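Local coordinates for protein LbaCas13a H328A (C2c2) (Lachnospiraceae bacterium NK4A179, PDB 5WLH) that binds a CRISPR guide RNA in its precursor form and, as a Cas13a nuclease, probably cleaves RNA once the guide has paired with its target, at residues I1236-E1244 with G1306-K1314; L1263-D1271 with E1324-E1332. All coordinates share one frame; numbering follows the deposited sequence.

Interaction 1 of 2, residues I1236-E1244 with G1306-K1314; sequences ISEHDNITE and GKKMIGIDK. With nucleotides of chain B.
The start of helix 1239-1250, in which the R-X4-H sequence characteristic of HEPN nucleases begins, and the 3-10 turn leading into it meet the outgoing end of strand 1297-1310 through N1241 and E1238. N1241 grips G1311 by both backbone polar atoms. Its OD1 accepts the G1311 N-H at 2.7 Å, on a lone pair in the carbonyl plane of the amide, while its ND2 donates an N-H to G1311 O at 2.9 Å from well above that carbonyl plane, 64° out. Two bonds from one amide fix its flip and hold the chain just where the strand ends. G1311 suits the place: at its positive phi of 91° a side chain would jam against the preceding carbonyl oxygen.

On the strand side, K1308 crosses E1238 at about a right angle and sets NZ 2.7 Å from E1238 OE1, on the syn side of the carboxylate, in a buried salt bridge. Each charge has a further mate, D1271 for the lysine and R1272 for the glutamate, in a wider charged network. Between the polar grips, I1310 splits its branches: with CG1 anti to the carbonyl carbon (chi1 -50°), CD1 lies 3.8 Å from E1238 CG and CG2 3.8 Å from S1237 CB. Past the glycine, I1312 turns toward the helix, its CG1 resting 3.6 Å from D1240 CB and its CD1 against the carboxylate of E1244. The 3-10 turn reaches RNA: I1236 N makes a weak but nearly straight bond of 3.4 Å to O6 of nucleotide G2 of chain B.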
loop_
_atom_site.group_PDB
_atom_site.type_symbol
_atom_site.label_atom_id
_atom_site.label_comp_id
_atom_site.label_asym_id
_atom_site.label_seq_id
_atom_site.Cartn_x
_atom_site.Cartn_y
_atom_site.Cartn_z
ATOM N N ILE A 1236 -26.447 -2.594 5.146
ATOM C CA ILE A 1236 -27.326 -2.493 3.979
ATOM C C ILE A 1236 -27.995 -1.124 3.890
ATOM O O ILE A 1236 -28.125 -0.552 2.803
ATOM C CB ILE A 1236 -28.366 -3.629 4.018
ATOM C CG1 ILE A 1236 -27.698 -4.954 3.671
ATOM C CG2 ILE A 1236 -29.516 -3.355 3.059
ATOM C CD1 ILE A 1236 -27.307 -5.042 2.230
ATOM N N SER A 1237 -28.411 -0.571 5.030
ATOM C CA SER A 1237 -29.068 0.738 5.046
ATOM C C SER A 1237 -28.180 1.856 4.523
ATOM O O SER A 1237 -28.697 2.917 4.152
ATOM C CB SER A 1237 -29.523 1.086 6.466
ATOM O OG SER A 1237 -30.349 0.065 6.985
ATOM N N GLU A 1238 -26.859 1.656 4.512
ATOM C CA GLU A 1238 -25.910 2.642 4.029
ATOM C C GLU A 1238 -25.439 2.387 2.612
ATOM O O GLU A 1238 -24.564 3.113 2.143
ATOM C CB GLU A 1238 -24.665 2.670 4.915
ATOM C CG GLU A 1238 -24.877 2.755 6.393
ATOM C CD GLU A 1238 -23.531 2.881 7.101
ATOM O OE1 GLU A 1238 -23.308 3.937 7.724
ATOM O OE2 GLU A 1238 -22.682 1.947 6.989
ATOM N N HIS A 1239 -25.979 1.372 1.934
ATOM C CA HIS A 1239 -25.460 0.996 0.620
ATOM C C HIS A 1239 -25.431 2.174 -0.354
ATOM O O HIS A 1239 -24.436 2.382 -1.060
ATOM C CB HIS A 1239 -26.285 -0.160 0.046
ATOM C CG HIS A 1239 -25.770 -0.663 -1.264
ATOM N ND1 HIS A 1239 -24.837 -1.674 -1.361
ATOM C CD2 HIS A 1239 -26.036 -0.272 -2.535
ATOM C CE1 HIS A 1239 -24.562 -1.894 -2.635
ATOM N NE2 HIS A 1239 -25.277 -1.058 -3.368
ATOM N N ASP A 1240 -26.507 2.966 -0.406
ATOM C CA ASP A 1240 -26.525 4.096 -1.324
ATOM C C ASP A 1240 -25.536 5.184 -0.911
ATOM O O ASP A 1240 -25.018 5.913 -1.764
ATOM C CB ASP A 1240 -27.946 4.670 -1.425
ATOM C CG ASP A 1240 -28.938 3.686 -2.050
ATOM O OD1 ASP A 1240 -28.512 2.781 -2.800
ATOM O OD2 ASP A 1240 -30.149 3.812 -1.775
ATOM N N ASN A 1241 -25.278 5.329 0.386
ATOM C CA ASN A 1241 -24.277 6.296 0.813
ATOM C C ASN A 1241 -22.886 5.853 0.395
ATOM O O ASN A 1241 -22.035 6.694 0.076
ATOM C CB ASN A 1241 -24.346 6.483 2.319
ATOM C CG ASN A 1241 -25.739 6.808 2.783
ATOM O OD1 ASN A 1241 -26.473 5.931 3.246
ATOM N ND2 ASN A 1241 -26.129 8.068 2.623
ATOM N N ILE A 1242 -22.650 4.541 0.381
ATOM C CA ILE A 1242 -21.366 4.039 -0.090
ATOM C C ILE A 1242 -21.202 4.354 -1.565
ATOM O O ILE A 1242 -20.165 4.868 -1.992
ATOM C CB ILE A 1242 -21.236 2.533 0.186
ATOM C CG1 ILE A 1242 -21.330 2.261 1.684
ATOM C CG2 ILE A 1242 -19.924 1.990 -0.384
ATOM C CD1 ILE A 1242 -20.380 3.085 2.505
ATOM N N THR A 1243 -22.229 4.049 -2.366
ATOM C CA THR A 1243 -22.208 4.411 -3.780
ATOM C C THR A 1243 -21.974 5.899 -3.965
ATOM O O THR A 1243 -21.177 6.315 -4.818
ATOM C CB THR A 1243 -23.531 4.017 -4.437
ATOM O OG1 THR A 1243 -23.752 2.625 -4.230
ATOM C CG2 THR A 1243 -23.483 4.320 -5.926
ATOM N N GLU A 1244 -22.662 6.718 -3.166
ATOM C CA GLU A 1244 -22.483 8.159 -3.266
ATOM C C GLU A 1244 -21.048 8.557 -2.959
ATOM O O GLU A 1244 -20.471 9.401 -3.655
ATOM C CB GLU A 1244 -23.446 8.872 -2.321
ATOM C CG GLU A 1244 -23.274 10.385 -2.321
ATOM C CD GLU A 1244 -24.529 11.103 -1.867
ATOM O OE1 GLU A 1244 -25.480 11.212 -2.672
ATOM O OE2 GLU A 1244 -24.573 11.537 -0.697
ATOM N N GLY A 1306 -18.159 12.997 14.073
ATOM C CA GLY A 1306 -18.790 13.828 13.076
ATOM C C GLY A 1306 -20.181 13.296 12.796
ATOM O O GLY A 1306 -20.801 12.660 13.636
ATOM N N LYS A 1307 -20.646 13.549 11.581
ATOM C CA LYS A 1307 -21.995 13.205 11.168
ATOM C C LYS A 1307 -21.935 12.473 9.844
ATOM O O LYS A 1307 -21.046 12.709 9.026
ATOM C CB LYS A 1307 -22.886 14.455 10.999
ATOM C CG LYS A 1307 -23.004 15.334 12.238
ATOM C CD LYS A 1307 -23.785 14.619 13.324
ATOM C CE LYS A 1307 -23.845 15.434 14.610
ATOM N NZ LYS A 1307 -24.188 14.558 15.763
ATOM N N LYS A 1308 -22.917 11.609 9.622
ATOM C CA LYS A 1308 -23.077 10.968 8.331
ATOM C C LYS A 1308 -24.560 10.732 8.097
ATOM O O LYS A 1308 -25.330 10.571 9.048
ATOM C CB LYS A 1308 -22.313 9.643 8.258
ATOM C CG LYS A 1308 -22.807 8.596 9.228
ATOM C CD LYS A 1308 -22.120 7.240 8.971
ATOM C CE LYS A 1308 -22.420 6.259 10.081
ATOM N NZ LYS A 1308 -21.917 4.875 9.812
ATOM N N MET A 1309 -24.942 10.702 6.831
ATOM C CA MET A 1309 -26.307 10.362 6.475
ATOM C C MET A 1309 -26.450 8.860 6.265
ATOM O O MET A 1309 -25.513 8.172 5.842
ATOM C CB MET A 1309 -26.741 11.109 5.213
ATOM C CG MET A 1309 -26.664 12.610 5.348
ATOM S SD MET A 1309 -27.589 13.184 6.774
ATOM C CE MET A 1309 -29.220 12.575 6.360
ATOM N N ILE A 1310 -27.637 8.358 6.595
ATOM C CA ILE A 1310 -28.068 7.001 6.290
ATOM C C ILE A 1310 -29.198 7.131 5.289
ATOM O O ILE A 1310 -30.240 7.713 5.613
ATOM C CB ILE A 1310 -28.548 6.261 7.546
ATOM C CG1 ILE A 1310 -27.518 6.369 8.671
ATOM C CG2 ILE A 1310 -28.870 4.803 7.214
ATOM C CD1 ILE A 1310 -26.206 5.685 8.365
ATOM N N GLY A 1311 -29.001 6.608 4.085
ATOM C CA GLY A 1311 -29.961 6.798 3.019
ATOM C C GLY A 1311 -29.648 8.031 2.186
ATOM O O GLY A 1311 -28.923 8.933 2.600
ATOM N N ILE A 1312 -30.211 8.057 0.979
ATOM C CA ILE A 1312 -30.018 9.154 0.037
ATOM C C ILE A 1312 -31.387 9.670 -0.384
ATOM O O ILE A 1312 -32.233 8.891 -0.840
ATOM C CB ILE A 1312 -29.207 8.717 -1.196
ATOM C CG1 ILE A 1312 -27.829 8.211 -0.778
ATOM C CG2 ILE A 1312 -29.058 9.877 -2.170
ATOM C CD1 ILE A 1312 -26.912 9.318 -0.346
ATOM N N ASP A 1313 -31.602 10.975 -0.238
ATOM C CA ASP A 1313 -32.899 11.568 -0.541
ATOM C C ASP A 1313 -33.097 11.703 -2.046
ATOM O O ASP A 1313 -32.174 12.064 -2.780
ATOM C CB ASP A 1313 -33.030 12.936 0.130
ATOM C CG ASP A 1313 -33.431 12.832 1.589
ATOM O OD1 ASP A 1313 -33.721 11.708 2.048
ATOM O OD2 ASP A 1313 -33.458 13.871 2.280
ATOM N N LYS A 1314 -34.310 11.410 -2.501
ATOM C CA LYS A 1314 -34.620 11.454 -3.927
ATOM C C LYS A 1314 -35.843 12.324 -4.204
ATOM O O LYS A 1314 -36.072 13.325 -3.524
ATOM C CB LYS A 1314 -34.848 10.040 -4.469
ATOM C CG LYS A 1314 -33.722 9.063 -4.167
ATOM C CD LYS A 1314 -33.965 7.714 -4.830
ATOM C CE LYS A 1314 -35.262 7.079 -4.341
ATOM N NZ LYS A 1314 -35.785 6.051 -5.287
ATOM P P G B 2 -30.054 -0.012 13.658
ATOM O OP1 G B 2 -30.316 1.000 14.723
ATOM O OP2 G B 2 -30.524 0.243 12.271
ATOM O "O5'" G B 2 -28.486 -0.321 13.609
ATOM C "C5'" G B 2 -27.811 -0.849 14.749
ATOM C "C4'" G B 2 -26.400 -1.302 14.445
ATOM O "O4'" G B 2 -26.413 -2.424 13.518
ATOM C "C3'" G B 2 -25.477 -0.256 13.822
ATOM O "O3'" G B 2 -24.155 -0.518 14.270
ATOM C "C2'" G B 2 -25.552 -0.594 12.342
ATOM O "O2'" G B 2 -24.469 -0.124 11.565
ATOM C "C1'" G B 2 -25.600 -2.114 12.397
ATOM N N9 G B 2 -26.190 -2.714 11.207
ATOM C C8 G B 2 -27.460 -2.451 10.752
ATOM N N7 G B 2 -27.740 -3.106 9.666
ATOM C C5 G B 2 -26.582 -3.823 9.388
ATOM C C6 G B 2 -26.324 -4.721 8.312
ATOM O O6 G B 2 -27.081 -5.026 7.391
ATOM N N1 G B 2 -25.054 -5.274 8.378
ATOM C C2 G B 2 -24.129 -4.988 9.350
ATOM N N2 G B 2 -22.951 -5.641 9.221
ATOM N N3 G B 2 -24.358 -4.144 10.370
ATOM C C4 G B 2 -25.608 -3.608 10.329
#

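Interaction 2 of 2, residues L1263-D1271 with E1324-E1332; sequences LGIYSEVFD and ECARITIRE. With nucleotides of chain B.
D1271 OD1 takes two bonds at once, the N-H of A1326 at 2.8 Å, dead straight though from above the carboxylate plane, and the O2' hydroxyl of nucleotide A3 of chain B at a very short 2.5 Å. With CG anti to the backbone N (chi1 180°), the carboxylate stretches out from the helix to lie between strand and ribose, while OD2 pairs with K1308. Replacing the aspartate by alanine is likely to leave the A3 hydroxyl and the A1326 N-H without their shared acceptor, and K1308 short of one counter-charge.

One turn back, S1267 OG links the helix to the strand: it accepts from I1328 N at 2.7 Å and donates to L1263 O at 2.6 Å, arriving on the face of that carbonyl opposite the helical S1267 N. Around these bonds the packing is mostly apolar, though C1325 SG rests against D1271 CG. I1328 crosses F1270 at about a right angle, CD1 sitting 3.8 Å from F1270 CB, and its CG2 branch meets L1263 CD2. A1326 CB lies 3.9 Å from F1270 CD2, and O2' of nucleotide A4 of chain B comes up at the edge of that ring. E1324 CB touches the A3 base, 3.4 Å from its C5. This is helix-on-sheet packing, the axes of helix 1263-1271 and strand 1324-1330 approaching to 6.9 Å, whose D1271 end forms part of the pre-crRNA binding surface.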
loop_
_atom_site.group_PDB
_atom_site.type_symbol
_atom_site.label_atom_id
_atom_site.label_comp_id
_atom_site.label_asym_id
_atom_site.label_seq_id
_atom_site.Cartn_x
_atom_site.Cartn_y
_atom_site.Cartn_z
ATOM N N LEU A 1263 -9.761 15.261 4.940
ATOM C CA LEU A 1263 -9.919 14.568 6.215
ATOM C C LEU A 1263 -11.317 14.004 6.372
ATOM O O LEU A 1263 -11.495 12.921 6.935
ATOM C CB LEU A 1263 -9.610 15.504 7.382
ATOM C CG LEU A 1263 -8.123 15.642 7.679
ATOM C CD1 LEU A 1263 -7.970 16.694 8.755
ATOM C CD2 LEU A 1263 -7.517 14.320 8.155
ATOM N N GLY A 1264 -12.326 14.734 5.898
ATOM C CA GLY A 1264 -13.687 14.240 6.020
ATOM C C GLY A 1264 -13.944 13.034 5.137
ATOM O O GLY A 1264 -14.700 12.133 5.510
ATOM N N ILE A 1265 -13.344 13.016 3.949
ATOM C CA ILE A 1265 -13.503 11.867 3.064
ATOM C C ILE A 1265 -12.771 10.665 3.637
ATOM O O ILE A 1265 -13.331 9.566 3.728
ATOM C CB ILE A 1265 -13.012 12.207 1.651
ATOM C CG1 ILE A 1265 -13.914 13.266 1.009
ATOM C CG2 ILE A 1265 -13.010 10.931 0.762
ATOM C CD1 ILE A 1265 -13.201 14.110 -0.056
ATOM N N TYR A 1266 -11.511 10.862 4.049
ATOM C CA TYR A 1266 -10.779 9.783 4.700
ATOM C C TYR A 1266 -11.520 9.314 5.947
ATOM O O TYR A 1266 -11.562 8.114 6.244
ATOM C CB TYR A 1266 -9.358 10.246 5.038
ATOM C CG TYR A 1266 -8.395 10.024 3.894
ATOM C CD1 TYR A 1266 -8.421 10.843 2.772
ATOM C CD2 TYR A 1266 -7.489 8.960 3.927
ATOM C CE1 TYR A 1266 -7.546 10.618 1.698
ATOM C CE2 TYR A 1266 -6.619 8.729 2.871
ATOM C CZ TYR A 1266 -6.670 9.541 1.760
ATOM O OH TYR A 1266 -5.816 9.303 0.709
ATOM N N SER A 1267 -12.148 10.248 6.669
ATOM C CA SER A 1267 -12.920 9.862 7.847
ATOM C C SER A 1267 -14.075 8.956 7.461
ATOM O O SER A 1267 -14.367 7.983 8.165
ATOM C CB SER A 1267 -13.481 11.097 8.575
ATOM O OG SER A 1267 -12.458 11.873 9.137
ATOM N N GLU A 1268 -14.759 9.272 6.362
ATOM C CA GLU A 1268 -15.912 8.457 6.009
ATOM C C GLU A 1268 -15.483 7.108 5.450
ATOM O O GLU A 1268 -16.168 6.102 5.673
ATOM C CB GLU A 1268 -16.822 9.192 5.026
ATOM C CG GLU A 1268 -18.087 8.376 4.765
ATOM C CD GLU A 1268 -19.078 9.076 3.866
ATOM O OE1 GLU A 1268 -20.115 8.454 3.568
ATOM O OE2 GLU A 1268 -18.816 10.229 3.458
ATOM N N VAL A 1269 -14.351 7.063 4.741
ATOM C CA VAL A 1269 -13.790 5.777 4.337
ATOM C C VAL A 1269 -13.515 4.929 5.571
ATOM O O VAL A 1269 -13.949 3.778 5.674
ATOM C CB VAL A 1269 -12.522 5.994 3.486
ATOM C CG1 VAL A 1269 -11.754 4.666 3.304
ATOM C CG2 VAL A 1269 -12.886 6.594 2.131
ATOM N N PHE A 1270 -12.803 5.500 6.540
ATOM C CA PHE A 1270 -12.533 4.797 7.789
ATOM C C PHE A 1270 -13.825 4.340 8.459
ATOM O O PHE A 1270 -13.903 3.227 8.985
ATOM C CB PHE A 1270 -11.748 5.712 8.737
ATOM C CG PHE A 1270 -11.407 5.081 10.051
ATOM C CD1 PHE A 1270 -10.560 3.977 10.103
ATOM C CD2 PHE A 1270 -11.881 5.627 11.245
ATOM C CE1 PHE A 1270 -10.229 3.383 11.307
ATOM C CE2 PHE A 1270 -11.559 5.053 12.458
ATOM C CZ PHE A 1270 -10.713 3.941 12.500
ATOM N N ASP A 1271 -14.839 5.194 8.457
ATOM C CA ASP A 1271 -16.052 4.884 9.197
ATOM C C ASP A 1271 -16.820 3.738 8.557
ATOM O O ASP A 1271 -17.303 2.844 9.263
ATOM C CB ASP A 1271 -16.945 6.114 9.294
ATOM C CG ASP A 1271 -18.222 5.818 10.060
ATOM O OD1 ASP A 1271 -18.210 5.936 11.310
ATOM O OD2 ASP A 1271 -19.211 5.424 9.416
ATOM N N GLU A 1324 -24.114 9.809 14.058
ATOM C CA GLU A 1324 -22.704 10.058 14.336
ATOM C C GLU A 1324 -21.814 9.233 13.399
ATOM O O GLU A 1324 -22.195 8.163 12.925
ATOM C CB GLU A 1324 -22.385 9.740 15.790
ATOM C CG GLU A 1324 -23.287 10.465 16.775
ATOM C CD GLU A 1324 -22.512 11.174 17.854
ATOM O OE1 GLU A 1324 -22.509 10.678 19.002
ATOM O OE2 GLU A 1324 -21.899 12.226 17.550
ATOM N N CYS A 1325 -20.623 9.760 13.121
ATOM C CA CYS A 1325 -19.686 9.152 12.182
ATOM C C CYS A 1325 -18.288 9.343 12.741
ATOM O O CYS A 1325 -18.025 10.346 13.404
ATOM C CB CYS A 1325 -19.783 9.818 10.799
ATOM S SG CYS A 1325 -18.651 9.164 9.509
ATOM N N ALA A 1326 -17.395 8.370 12.501
ATOM C CA ALA A 1326 -15.996 8.588 12.870
ATOM C C ALA A 1326 -15.502 9.870 12.223
ATOM O O ALA A 1326 -15.795 10.149 11.059
ATOM C CB ALA A 1326 -15.113 7.421 12.418
ATOM N N ARG A 1327 -14.732 10.655 12.974
ATOM C CA ARG A 1327 -14.118 11.854 12.421
ATOM C C ARG A 1327 -12.644 11.815 12.780
ATOM O O ARG A 1327 -12.288 11.833 13.964
ATOM C CB ARG A 1327 -14.777 13.132 12.948
ATOM C CG ARG A 1327 -14.180 14.393 12.341
ATOM C CD ARG A 1327 -15.160 15.561 12.413
ATOM N NE ARG A 1327 -14.870 16.394 13.569
ATOM C CZ ARG A 1327 -13.897 17.297 13.597
ATOM N NH1 ARG A 1327 -13.688 18.003 14.695
ATOM N NH2 ARG A 1327 -13.137 17.493 12.525
ATOM N N ILE A 1328 -11.798 11.710 11.765
ATOM C CA ILE A 1328 -10.355 11.810 11.946
ATOM C C ILE A 1328 -9.995 13.281 11.864
ATOM O O ILE A 1328 -10.287 13.952 10.869
ATOM C CB ILE A 1328 -9.598 11.005 10.879
ATOM C CG1 ILE A 1328 -10.027 9.526 10.909
ATOM C CG2 ILE A 1328 -8.111 11.180 11.055
ATOM C CD1 ILE A 1328 -9.559 8.724 9.668
ATOM N N THR A 1329 -9.383 13.793 12.914
ATOM C CA THR A 1329 -8.940 15.165 12.827
ATOM C C THR A 1329 -7.517 15.175 13.340
ATOM O O THR A 1329 -6.952 14.106 13.616
ATOM C CB THR A 1329 -9.862 16.094 13.621
ATOM O OG1 THR A 1329 -9.566 17.452 13.277
ATOM C CG2 THR A 1329 -9.701 15.868 15.117
ATOM N N ILE A 1330 -6.935 16.356 13.458
ATOM C CA ILE A 1330 -5.555 16.495 13.904
ATOM C C ILE A 1330 -5.573 17.264 15.216
ATOM O O ILE A 1330 -6.375 18.190 15.378
ATOM C CB ILE A 1330 -4.701 17.179 12.822
ATOM C CG1 ILE A 1330 -4.636 16.258 11.590
ATOM C CG2 ILE A 1330 -3.313 17.459 13.328
ATOM C CD1 ILE A 1330 -4.024 16.887 10.382
ATOM N N ARG A 1331 -4.721 16.847 16.157
ATOM C CA ARG A 1331 -4.647 17.486 17.471
ATOM C C ARG A 1331 -4.582 19.003 17.322
ATOM O O ARG A 1331 -3.770 19.527 16.556
ATOM C CB ARG A 1331 -3.428 16.970 18.236
ATOM C CG ARG A 1331 -3.576 17.016 19.755
ATOM C CD ARG A 1331 -2.490 16.209 20.450
ATOM N NE ARG A 1331 -1.174 16.820 20.282
ATOM C CZ ARG A 1331 -0.068 16.393 20.887
ATOM N NH1 ARG A 1331 -0.115 15.339 21.698
ATOM N NH2 ARG A 1331 1.086 17.018 20.677
ATOM N N GLU A 1332 -5.469 19.705 18.034
ATOM C CA GLU A 1332 -5.592 21.147 17.847
ATOM C C GLU A 1332 -4.332 21.882 18.281
ATOM O O GLU A 1332 -4.018 22.948 17.733
ATOM C CB GLU A 1332 -6.811 21.668 18.613
ATOM C CG GLU A 1332 -7.941 20.644 18.698
ATOM C CD GLU A 1332 -9.158 21.156 19.450
ATOM O OE1 GLU A 1332 -9.506 22.348 19.282
ATOM O OE2 GLU A 1332 -9.763 20.365 20.211
ATOM P P A B 3 -23.628 0.200 15.597
ATOM O OP1 A B 3 -22.346 -0.435 16.005
ATOM O OP2 A B 3 -24.754 0.312 16.558
ATOM O "O5'" A B 3 -23.388 1.680 15.083
ATOM C "C5'" A B 3 -22.290 2.413 15.535
ATOM C "C4'" A B 3 -21.624 3.113 14.389
ATOM O "O4'" A B 3 -22.166 4.455 14.297
ATOM C "C3'" A B 3 -20.132 3.298 14.599
ATOM O "O3'" A B 3 -19.389 2.201 14.097
ATOM C "C2'" A B 3 -19.845 4.623 13.926
ATOM O "O2'" A B 3 -19.802 4.453 12.518
ATOM C "C1'" A B 3 -21.124 5.390 14.260
ATOM N N9 A B 3 -21.082 6.021 15.590
ATOM C C8 A B 3 -21.922 5.752 16.659
ATOM N N7 A B 3 -21.676 6.485 17.720
ATOM C C5 A B 3 -20.605 7.283 17.323
ATOM C C6 A B 3 -19.882 8.294 17.981
ATOM N N6 A B 3 -20.130 8.650 19.244
ATOM N N1 A B 3 -18.883 8.916 17.309
ATOM C C2 A B 3 -18.643 8.539 16.045
ATOM N N3 A B 3 -19.262 7.606 15.322
ATOM C C4 A B 3 -20.239 7.014 16.020
ATOM P P A B 4 -18.271 1.512 15.012
ATOM O OP1 A B 4 -17.721 0.371 14.218
ATOM O OP2 A B 4 -18.799 1.293 16.383
ATOM O "O5'" A B 4 -17.148 2.626 15.134
ATOM C "C5'" A B 4 -16.487 3.119 13.981
ATOM C "C4'" A B 4 -15.642 4.305 14.338
ATOM O "O4'" A B 4 -16.489 5.373 14.827
ATOM C "C3'" A B 4 -14.657 4.076 15.467
ATOM O "O3'" A B 4 -13.476 3.442 15.024
ATOM C "C2'" A B 4 -14.432 5.483 15.996
ATOM O "O2'" A B 4 -13.584 6.217 15.122
ATOM C "C1'" A B 4 -15.836 6.064 15.870
ATOM N N9 A B 4 -16.631 5.879 17.098
ATOM C C8 A B 4 -17.613 4.959 17.371
ATOM N N7 A B 4 -18.141 5.103 18.569
ATOM C C5 A B 4 -17.468 6.196 19.100
ATOM C C6 A B 4 -17.534 6.874 20.340
ATOM N N6 A B 4 -18.368 6.552 21.330
ATOM N N1 A B 4 -16.711 7.929 20.516
ATOM C C2 A B 4 -15.865 8.276 19.542
ATOM N N3 A B 4 -15.708 7.714 18.344
ATOM C C4 A B 4 -16.534 6.676 18.199
#

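How the interactions relate
The two contacts share one β-hairpin, since strands 1297-1310 and 1321-1330 are consecutive in the chain and pair antiparallel, with a probable hydrogen bond from G1306 N to C1325 O. Interaction 2 is buried, a helix laid on the outermost strand with an apolar core and side-chain acceptors for strand N-H groups. Interaction 1 is only partly buried, lies at the end of the neighbouring strand, and relies more on an amide grip and ion pairing. Their centres are about 16 Å apart, yet the K1308 NZ to D1271 OD2 salt bridge (2.8 Å) joins them. Together they line three consecutive RNA nucleotides: interaction 1 makes a weak bond to the G2 base, interaction 2 a very short one to the A3 ribose.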